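N-acetyltransferase domain-containing protein (Pyrococcus horikoshii, PDB 1WWZ) binds acetyl coenzyme A and is probably an acyltransferase of the GNAT type, its acceptor being unknown. Local coordinates at residues A[13-16]-A[17-21]; A[38-41]-A[42-45]; A[112-115]-A[116-120]. One frame throughout, in Å; residues are numbered along the deposited sequence.

The three contacts follow one another along the chain, and each joins residues only a few positions apart. Contact 1 forms the first turns of helix 14-27 and contact 2 those of helix 38-53. Their centres lie about 11 Å apart, and the two helices touch through Leu-17, Asn-18 and Ile-21 on one side and Arg-39 and Arg-43 on the other. Contact 3, at the C-terminal end of helix 102-115, lies about 27 and 28 Å from them, centre to centre. Contacts 1 and 2 thus join neighbouring helices that precede strand 57-62, with the Tyr-45 side chain about 7 Å from a bound acetyl-CoA, whereas contact 3 ends a helix at the subunit interface.

Contact 1 (A[13-16]-A[17-21]); sequences DKKA and LNELI
Leu-17 N donates to Asp-13 O (2.8 Å) and closes the first turn of helix 14-27, with an N-H...O angle of 176°. Asp-13 is the N-cap: its OD1 caps Ala-16 N, though the separation as modelled is too short to be trusted. Asn-18 follows, its N bonded to Lys-14 O at 3.1 Å from well above the carbonyl plane. Asn-18 CB rests against Lys-15 O (3.3 Å) while its amide leaves the turn, OD1 making a weak hydrogen bond to Arg-39 NH2 of helix 38-53. A water that donates to Lys-15 O is held only weakly by Asn-18 ND2. Glu-19 N reaches Lys-15 O, and its side chain runs alongside that of Lys-15, both pointing the same way. With CG set beside the backbone N (chi1 -68°) and the chain extended beyond it, Glu-19 OE2 lies 3.8 Å from Lys-15 CE. Lys-15 NZ stays 4.3 Å from Glu-19 OE2, so the attraction is probably modest and falls short of a salt bridge. Leu-20 N bonds to Ala-16 O at 2.9 Å, and Leu-20 CG lies 3.4 Å from Ala-16 O. Glu-19 OE1 is engaged elsewhere, by Ile-66 N at strand 65-78. Leu-20 packs inward on Phe-57, Val-59, Ile-66 and Phe-69 of strands 57-62 and 65-78, whereas Leu-17 and Ile-21 lean on Arg-43 of helix 38-53.

Contact 2 (A[38-41]-A[42-45]); sequences GRDY and ARNY
The opening turns of helix 38-53, one of the helices between the first two strands of the GNAT fold, are where Arg-43 lies back along Arg-39 and Asp-40. Arg-43 N donates to Arg-39 O at 2.7 Å, and the next two bonds of the helix run from Asn-44 N to Asp-40 O and from Tyr-45 N to Tyr-41 O. The side chain of Arg-43 leaves opposite its own N (chi1 -176°) and bends at chi3 (-61°), which brings the guanidinium back toward the preceding turn. There Arg-43 NH1 comes within 3.4 Å of Asp-40 CA, which lies at the edge of the guanidinium. The Asp-40 carboxylate runs beside it with its plane turned 76° away, and Asp-40 OD1 stays 4.0 Å from Arg-43 NH1, too far for a salt bridge. Arg-43 NH2 is 4.2 Å from Arg-39 NE, a like-charge approach probably eased by the salt bridge of Arg-39 NH1 with Asp-22 of helix 14-27. Arg-43 NH2 also lies 4.2 Å from Arg-39 CB. A leucine in place of Arg-43 would probably leave the Asp-40 carboxylate without its nearby positive charge and open a gap beside Arg-39 CB. Further along, Tyr-45 is tied through OH to His-89 O, and Tyr-41 and Ala-42 rest on Tyr-24. The two tyrosines meet where Tyr-41 CE2 lies 4.4 Å from Tyr-45 CB.

Contact 3 (A[112-115]-A[116-120]); sequences DFLG and KYNDT
Tyr-117 folds back over Phe-113 where helix 102-115 ends and the chain turns toward strand 120-126 of the GNAT fold. From the backbone, Tyr-117 CB passes Leu-114 O at 3.9 Å. The side chain then swings beside its own N (chi1 -49°), which carries the CD2 and CE2 edge of the ring back over the last helical turn. CD2 lies 3.4 Å from Phe-113 O, and CE2, one atom further, meets the Phe-113 ring over one face, 3.8 Å from CE1. The rings form an edge-to-face pair, Tyr-117 giving the edge, with planes at 64°. At the tip, Tyr-117 OH is 4.2 Å from Phe-113 CE1. Phe-113 also makes an edge-to-face pair with Phe-58, so the tyrosine extends an aromatic cluster toward the surface.

The same turn is held by Leu-114 O, which takes two N-H groups: Asn-118 N arrives almost straight at 2.8 Å, and Tyr-117 N comes from well above the carbonyl plane. Lys-116 N adds a weak bond to Phe-113 O. One turn back, Asp-112 OD1 forms salt bridges with Lys-105 and Arg-104 of the second subunit, so this helix end also borders the dimer interface. Asn-118 ND2 is fixed by Lys-74 O of strand 65-78, while its OD1 lies against Leu-114 CD2 at 3.6 Å.

Contact 1 (A[13-16]-A[17-21])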
ATOM      1  N   ASP A  13      -9.903   4.476  23.948  1.00 33.99           N
ATOM      2  CA  ASP A  13     -10.169   5.228  25.167  1.00 35.28           C
ATOM      3  C   ASP A  13     -10.984   6.471  24.806  1.00 35.38           C
ATOM      4  O   ASP A  13     -11.050   6.855  23.640  1.00 33.69           O
ATOM      5  CB  ASP A  13      -8.851   5.634  25.846  1.00 38.02           C
ATOM      6  CG  ASP A  13      -7.934   6.423  24.928  1.00 39.98           C
ATOM      7  OD1 ASP A  13      -8.430   7.349  24.262  1.00 42.32           O
ATOM      8  OD2 ASP A  13      -6.717   6.128  24.883  1.00 42.69           O
ATOM      9  N   LYS A  14     -11.604   7.088  25.807  1.00 35.86           N
ATOM     10  CA  LYS A  14     -12.412   8.284  25.586  1.00 36.27           C
ATOM     11  C   LYS A  14     -11.668   9.323  24.745  1.00 35.41           C
ATOM     12  O   LYS A  14     -12.274  10.062  23.966  1.00 35.09           O
ATOM     13  CB  LYS A  14     -12.823   8.898  26.929  1.00 37.61           C
ATOM     14  CG  LYS A  14     -13.742   8.005  27.752  1.00 39.59           C
ATOM     15  CD  LYS A  14     -14.152   8.666  29.061  1.00 41.31           C
ATOM     16  CE  LYS A  14     -15.095   7.771  29.866  1.00 42.75           C
ATOM     17  NZ  LYS A  14     -15.502   8.385  31.168  1.00 43.45           N
ATOM     18  N   LYS A  15     -10.350   9.375  24.904  1.00 35.46           N
ATOM     19  CA  LYS A  15      -9.528  10.319  24.156  1.00 35.19           C
ATOM     20  C   LYS A  15      -9.465   9.955  22.671  1.00 34.04           C
ATOM     21  O   LYS A  15      -9.730  10.786  21.802  1.00 34.65           O
ATOM     22  CB  LYS A  15      -8.114  10.356  24.749  1.00 37.40           C
ATOM     23  CG  LYS A  15      -7.096  11.109  23.905  1.00 38.60           C
ATOM     24  CD  LYS A  15      -5.739  11.141  24.588  1.00 42.17           C
ATOM     25  CE  LYS A  15      -4.655  11.661  23.654  1.00 42.52           C
ATOM     26  NZ  LYS A  15      -3.577  10.646  23.454  1.00 44.24           N
ATOM     27  N   ALA A  16      -9.111   8.706  22.391  1.00 32.20           N
ATOM     28  CA  ALA A  16      -9.009   8.227  21.018  1.00 30.63           C
ATOM     29  C   ALA A  16     -10.360   8.326  20.320  1.00 28.44           C
ATOM     30  O   ALA A  16     -10.449   8.761  19.173  1.00 28.11           O
ATOM     31  CB  ALA A  16      -8.519   6.783  21.003  1.00 30.17           C
ATOM     32  N   LEU A  17     -11.410   7.922  21.026  1.00 27.93           N
ATOM     33  CA  LEU A  17     -12.758   7.958  20.479  1.00 26.42           C
ATOM     34  C   LEU A  17     -13.117   9.377  20.072  1.00 26.52           C
ATOM     35  O   LEU A  17     -13.709   9.601  19.017  1.00 24.97           O
ATOM     36  CB  LEU A  17     -13.758   7.439  21.515  1.00 25.81           C
ATOM     37  CG  LEU A  17     -15.233   7.448  21.111  1.00 26.84           C
ATOM     38  CD1 LEU A  17     -15.435   6.608  19.853  1.00 25.40           C
ATOM     39  CD2 LEU A  17     -16.070   6.909  22.256  1.00 26.10           C
ATOM     40  N   ASN A  18     -12.746  10.337  20.913  1.00 27.90           N
ATOM     41  CA  ASN A  18     -13.028  11.740  20.644  1.00 29.97           C
ATOM     42  C   ASN A  18     -12.352  12.180  19.348  1.00 29.00           C
ATOM     43  O   ASN A  18     -12.958  12.867  18.524  1.00 28.68           O
ATOM     44  CB  ASN A  18     -12.535  12.605  21.806  1.00 33.19           C
ATOM     45  CG  ASN A  18     -13.233  13.947  21.870  1.00 36.63           C
ATOM     46  OD1 ASN A  18     -14.425  14.023  22.172  1.00 39.44           O
ATOM     47  ND2 ASN A  18     -12.498  15.012  21.577  1.00 39.66           N
ATOM     48  N   GLU A  19     -11.094  11.786  19.171  1.00 29.00           N
ATOM     49  CA  GLU A  19     -10.347  12.136  17.967  1.00 27.89           C
ATOM     50  C   GLU A  19     -10.973  11.505  16.731  1.00 26.42           C
ATOM     51  O   GLU A  19     -11.084  12.144  15.684  1.00 24.00           O
ATOM     52  CB  GLU A  19      -8.895  11.660  18.069  1.00 31.41           C
ATOM     53  CG  GLU A  19      -8.049  12.380  19.095  1.00 34.58           C
ATOM     54  CD  GLU A  19      -6.611  11.896  19.075  1.00 37.01           C
ATOM     55  OE1 GLU A  19      -5.973  11.981  18.003  1.00 38.09           O
ATOM     56  OE2 GLU A  19      -6.121  11.431  20.126  1.00 38.67           O
ATOM     57  N   LEU A  20     -11.370  10.242  16.851  1.00 24.07           N
ATOM     58  CA  LEU A  20     -11.981   9.547  15.727  1.00 22.46           C
ATOM     59  C   LEU A  20     -13.285  10.229  15.346  1.00 21.02           C
ATOM     60  O   LEU A  20     -13.604  10.366  14.164  1.00 19.83           O
ATOM     61  CB  LEU A  20     -12.231   8.076  16.079  1.00 23.04           C
ATOM     62  CG  LEU A  20     -10.968   7.217  16.212  1.00 24.34           C
ATOM     63  CD1 LEU A  20     -11.332   5.857  16.766  1.00 24.62           C
ATOM     64  CD2 LEU A  20     -10.283   7.079  14.856  1.00 26.11           C
ATOM     65  N   ILE A  21     -14.040  10.661  16.348  1.00 21.10           N
ATOM     66  CA  ILE A  21     -15.299  11.336  16.083  1.00 20.77           C
ATOM     67  C   ILE A  21     -15.047  12.634  15.318  1.00 21.71           C
ATOM     68  O   ILE A  21     -15.733  12.919  14.337  1.00 21.41           O
ATOM     69  CB  ILE A  21     -16.060  11.624  17.395  1.00 20.65           C
ATOM     70  CG1 ILE A  21     -16.488  10.299  18.035  1.00 21.05           C
ATOM     71  CG2 ILE A  21     -17.275  12.495  17.114  1.00 22.02           C
ATOM     72  CD1 ILE A  21     -17.209  10.447  19.363  1.00 22.86           C
TER
HETATM   73  O   HOH W   1      -9.516  13.611  22.188  1.00 42.33           O

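Contact 2 (A[38-41]-A[42-45])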
ATOM      1  N   GLY A  38     -24.851  14.731  13.769  1.00 33.12           N
ATOM      2  CA  GLY A  38     -24.451  14.801  15.162  1.00 31.49           C
ATOM      3  C   GLY A  38     -23.326  13.865  15.552  1.00 30.44           C
ATOM      4  O   GLY A  38     -23.126  12.817  14.940  1.00 29.36           O
ATOM      5  N   ARG A  39     -22.593  14.251  16.590  1.00 29.79           N
ATOM      6  CA  ARG A  39     -21.478  13.458  17.087  1.00 29.46           C
ATOM      7  C   ARG A  39     -21.949  12.143  17.713  1.00 29.01           C
ATOM      8  O   ARG A  39     -21.194  11.174  17.771  1.00 28.29           O
ATOM      9  CB  ARG A  39     -20.681  14.269  18.113  1.00 30.07           C
ATOM     10  CG  ARG A  39     -19.993  15.500  17.533  1.00 30.44           C
ATOM     11  CD  ARG A  39     -19.328  16.328  18.623  1.00 31.12           C
ATOM     12  NE  ARG A  39     -18.220  15.629  19.266  1.00 31.07           N
ATOM     13  CZ  ARG A  39     -17.016  15.473  18.725  1.00 30.86           C
ATOM     14  NH1 ARG A  39     -16.756  15.970  17.524  1.00 32.43           N
ATOM     15  NH2 ARG A  39     -16.071  14.818  19.388  1.00 31.65           N
ATOM     16  N   ASP A  40     -23.196  12.112  18.179  1.00 29.03           N
ATOM     17  CA  ASP A  40     -23.749  10.908  18.793  1.00 28.58           C
ATOM     18  C   ASP A  40     -23.804   9.750  17.802  1.00 26.65           C
ATOM     19  O   ASP A  40     -23.409   8.632  18.130  1.00 25.94           O
ATOM     20  CB  ASP A  40     -25.152  11.181  19.344  1.00 32.22           C
ATOM     21  CG  ASP A  40     -25.138  12.111  20.538  1.00 35.48           C
ATOM     22  OD1 ASP A  40     -24.651  13.254  20.400  1.00 39.24           O
ATOM     23  OD2 ASP A  40     -25.614  11.699  21.615  1.00 38.40           O
ATOM     24  N   TYR A  41     -24.301  10.015  16.597  1.00 25.29           N
ATOM     25  CA  TYR A  41     -24.379   8.978  15.572  1.00 23.90           C
ATOM     26  C   TYR A  41     -22.974   8.420  15.345  1.00 23.68           C
ATOM     27  O   TYR A  41     -22.763   7.204  15.355  1.00 21.86           O
ATOM     28  CB  TYR A  41     -24.912   9.554  14.256  1.00 24.58           C
ATOM     29  CG  TYR A  41     -24.989   8.539  13.134  1.00 24.44           C
ATOM     30  CD1 TYR A  41     -26.196   7.931  12.795  1.00 25.53           C
ATOM     31  CD2 TYR A  41     -23.847   8.173  12.420  1.00 25.96           C
ATOM     32  CE1 TYR A  41     -26.263   6.983  11.769  1.00 26.16           C
ATOM     33  CE2 TYR A  41     -23.904   7.227  11.398  1.00 25.77           C
ATOM     34  CZ  TYR A  41     -25.114   6.638  11.078  1.00 25.96           C
ATOM     35  OH  TYR A  41     -25.170   5.707  10.063  1.00 27.77           O
ATOM     36  N   ALA A  42     -22.019   9.325  15.144  1.00 22.94           N
ATOM     37  CA  ALA A  42     -20.630   8.948  14.912  1.00 21.94           C
ATOM     38  C   ALA A  42     -20.073   8.145  16.079  1.00 21.67           C
ATOM     39  O   ALA A  42     -19.444   7.110  15.880  1.00 19.40           O
ATOM     40  CB  ALA A  42     -19.780  10.199  14.688  1.00 22.36           C
ATOM     41  N   ARG A  43     -20.308   8.621  17.297  1.00 21.20           N
ATOM     42  CA  ARG A  43     -19.818   7.932  18.483  1.00 21.29           C
ATOM     43  C   ARG A  43     -20.342   6.499  18.551  1.00 21.07           C
ATOM     44  O   ARG A  43     -19.579   5.562  18.776  1.00 19.35           O
ATOM     45  CB  ARG A  43     -20.226   8.690  19.755  1.00 23.21           C
ATOM     46  CG  ARG A  43     -19.660   8.082  21.036  1.00 25.21           C
ATOM     47  CD  ARG A  43     -20.022   8.881  22.291  1.00 29.44           C
ATOM     48  NE  ARG A  43     -19.504  10.250  22.262  1.00 31.55           N
ATOM     49  CZ  ARG A  43     -20.138  11.281  21.710  1.00 34.49           C
ATOM     50  NH1 ARG A  43     -21.322  11.108  21.137  1.00 36.00           N
ATOM     51  NH2 ARG A  43     -19.588  12.488  21.728  1.00 33.82           N
ATOM     52  N   ASN A  44     -21.646   6.331  18.353  1.00 20.97           N
ATOM     53  CA  ASN A  44     -22.237   5.005  18.410  1.00 22.16           C
ATOM     54  C   ASN A  44     -21.752   4.077  17.304  1.00 21.24           C
ATOM     55  O   ASN A  44     -21.496   2.900  17.552  1.00 20.05           O
ATOM     56  CB  ASN A  44     -23.764   5.095  18.378  1.00 24.13           C
ATOM     57  CG  ASN A  44     -24.318   5.885  19.543  1.00 27.26           C
ATOM     58  OD1 ASN A  44     -23.772   5.841  20.646  1.00 29.08           O
ATOM     59  ND2 ASN A  44     -25.412   6.602  19.311  1.00 27.76           N
ATOM     60  N   TYR A  45     -21.626   4.590  16.084  1.00 19.66           N
ATOM     61  CA  TYR A  45     -21.170   3.734  15.000  1.00 17.83           C
ATOM     62  C   TYR A  45     -19.715   3.322  15.205  1.00 17.26           C
ATOM     63  O   TYR A  45     -19.359   2.156  15.017  1.00 16.69           O
ATOM     64  CB  TYR A  45     -21.329   4.419  13.639  1.00 15.83           C
ATOM     65  CG  TYR A  45     -21.051   3.469  12.494  1.00 16.31           C
ATOM     66  CD1 TYR A  45     -21.728   2.256  12.404  1.00 16.71           C
ATOM     67  CD2 TYR A  45     -20.095   3.764  11.523  1.00 15.41           C
ATOM     68  CE1 TYR A  45     -21.467   1.357  11.381  1.00 16.58           C
ATOM     69  CE2 TYR A  45     -19.821   2.866  10.490  1.00 17.20           C
ATOM     70  CZ  TYR A  45     -20.513   1.665  10.428  1.00 16.95           C
ATOM     71  OH  TYR A  45     -20.259   0.765   9.418  1.00 18.43           O
TER

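Contact 3 (A[112-115]-A[116-120])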
ATOM      1  N   ASP A 112      -3.995  -5.279   2.338  1.00 18.48           N
ATOM      2  CA  ASP A 112      -2.916  -6.157   2.774  1.00 19.42           C
ATOM      3  C   ASP A 112      -3.339  -6.936   4.018  1.00 18.61           C
ATOM      4  O   ASP A 112      -3.085  -8.132   4.130  1.00 19.12           O
ATOM      5  CB  ASP A 112      -1.661  -5.336   3.082  1.00 20.67           C
ATOM      6  CG  ASP A 112      -0.517  -6.191   3.585  1.00 22.58           C
ATOM      7  OD1 ASP A 112       0.054  -6.957   2.784  1.00 23.40           O
ATOM      8  OD2 ASP A 112      -0.196  -6.102   4.787  1.00 23.98           O
ATOM      9  N   PHE A 113      -3.987  -6.252   4.956  1.00 19.15           N
ATOM     10  CA  PHE A 113      -4.449  -6.901   6.179  1.00 18.01           C
ATOM     11  C   PHE A 113      -5.487  -7.987   5.882  1.00 18.71           C
ATOM     12  O   PHE A 113      -5.318  -9.140   6.274  1.00 19.03           O
ATOM     13  CB  PHE A 113      -5.056  -5.863   7.127  1.00 18.43           C
ATOM     14  CG  PHE A 113      -5.677  -6.456   8.363  1.00 19.91           C
ATOM     15  CD1 PHE A 113      -4.881  -7.003   9.365  1.00 19.68           C
ATOM     16  CD2 PHE A 113      -7.061  -6.478   8.520  1.00 19.92           C
ATOM     17  CE1 PHE A 113      -5.453  -7.564  10.506  1.00 20.53           C
ATOM     18  CE2 PHE A 113      -7.644  -7.038   9.660  1.00 19.95           C
ATOM     19  CZ  PHE A 113      -6.839  -7.581  10.652  1.00 19.70           C
ATOM     20  N   LEU A 114      -6.560  -7.618   5.187  1.00 16.58           N
ATOM     21  CA  LEU A 114      -7.623  -8.565   4.871  1.00 17.58           C
ATOM     22  C   LEU A 114      -7.194  -9.682   3.922  1.00 19.36           C
ATOM     23  O   LEU A 114      -7.752 -10.783   3.956  1.00 18.97           O
ATOM     24  CB  LEU A 114      -8.830  -7.823   4.287  1.00 17.28           C
ATOM     25  CG  LEU A 114      -9.540  -6.867   5.254  1.00 16.35           C
ATOM     26  CD1 LEU A 114     -10.685  -6.144   4.539  1.00 16.32           C
ATOM     27  CD2 LEU A 114     -10.070  -7.657   6.446  1.00 15.11           C
ATOM     28  N   GLY A 115      -6.203  -9.392   3.085  1.00 20.28           N
ATOM     29  CA  GLY A 115      -5.712 -10.374   2.133  1.00 21.71           C
ATOM     30  C   GLY A 115      -5.172 -11.645   2.762  1.00 22.10           C
ATOM     31  O   GLY A 115      -5.098 -12.681   2.103  1.00 23.31           O
ATOM     32  N   LYS A 116      -4.790 -11.580   4.031  1.00 22.45           N
ATOM     33  CA  LYS A 116      -4.266 -12.754   4.709  1.00 24.22           C
ATOM     34  C   LYS A 116      -5.384 -13.683   5.157  1.00 24.18           C
ATOM     35  O   LYS A 116      -5.161 -14.873   5.384  1.00 25.34           O
ATOM     36  CB  LYS A 116      -3.462 -12.342   5.944  1.00 26.00           C
ATOM     37  CG  LYS A 116      -2.909 -13.527   6.721  1.00 31.06           C
ATOM     38  CD  LYS A 116      -2.291 -13.102   8.039  1.00 33.08           C
ATOM     39  CE  LYS A 116      -1.442 -14.218   8.634  1.00 35.83           C
ATOM     40  NZ  LYS A 116      -2.213 -15.467   8.885  1.00 38.04           N
ATOM     41  N   TYR A 117      -6.590 -13.137   5.265  1.00 23.16           N
ATOM     42  CA  TYR A 117      -7.737 -13.902   5.742  1.00 22.36           C
ATOM     43  C   TYR A 117      -8.859 -14.175   4.750  1.00 22.54           C
ATOM     44  O   TYR A 117      -9.462 -15.248   4.769  1.00 23.61           O
ATOM     45  CB  TYR A 117      -8.343 -13.183   6.947  1.00 21.77           C
ATOM     46  CG  TYR A 117      -7.343 -12.788   8.005  1.00 20.20           C
ATOM     47  CD1 TYR A 117      -6.853 -13.721   8.914  1.00 21.67           C
ATOM     48  CD2 TYR A 117      -6.888 -11.472   8.101  1.00 21.77           C
ATOM     49  CE1 TYR A 117      -5.938 -13.351   9.899  1.00 22.78           C
ATOM     50  CE2 TYR A 117      -5.976 -11.094   9.076  1.00 22.22           C
ATOM     51  CZ  TYR A 117      -5.506 -12.037   9.973  1.00 23.88           C
ATOM     52  OH  TYR A 117      -4.615 -11.659  10.951  1.00 26.40           O
ATOM     53  N   ASN A 118      -9.151 -13.206   3.890  1.00 22.93           N
ATOM     54  CA  ASN A 118     -10.260 -13.354   2.954  1.00 21.84           C
ATOM     55  C   ASN A 118      -9.887 -13.241   1.484  1.00 22.72           C
ATOM     56  O   ASN A 118      -8.985 -12.490   1.125  1.00 23.62           O
ATOM     57  CB  ASN A 118     -11.329 -12.302   3.273  1.00 21.74           C
ATOM     58  CG  ASN A 118     -11.443 -12.013   4.762  1.00 20.75           C
ATOM     59  OD1 ASN A 118     -10.985 -10.970   5.244  1.00 20.36           O
ATOM     60  ND2 ASN A 118     -12.047 -12.938   5.500  1.00 19.80           N
ATOM     61  N   ASP A 119     -10.596 -13.983   0.637  1.00 23.36           N
ATOM     62  CA  ASP A 119     -10.359 -13.939  -0.803  1.00 24.71           C
ATOM     63  C   ASP A 119     -11.380 -12.995  -1.425  1.00 24.55           C
ATOM     64  O   ASP A 119     -11.442 -12.837  -2.644  1.00 25.56           O
ATOM     65  CB  ASP A 119     -10.508 -15.332  -1.435  1.00 27.70           C
ATOM     66  CG  ASP A 119     -11.902 -15.924  -1.253  1.00 29.47           C
ATOM     67  OD1 ASP A 119     -12.895 -15.171  -1.315  1.00 30.90           O
ATOM     68  OD2 ASP A 119     -12.008 -17.154  -1.065  1.00 33.13           O
ATOM     69  N   THR A 120     -12.181 -12.370  -0.567  1.00 22.88           N
ATOM     70  CA  THR A 120     -13.216 -11.448  -1.010  1.00 22.28           C
ATOM     71  C   THR A 120     -13.396 -10.328   0.009  1.00 21.27           C
ATOM     72  O   THR A 120     -13.371 -10.571   1.214  1.00 19.43           O
ATOM     73  CB  THR A 120     -14.564 -12.176  -1.163  1.00 23.75           C
ATOM     74  OG1 THR A 120     -14.421 -13.256  -2.090  1.00 26.07           O
ATOM     75  CG2 THR A 120     -15.629 -11.227  -1.668  1.00 25.09           C
TER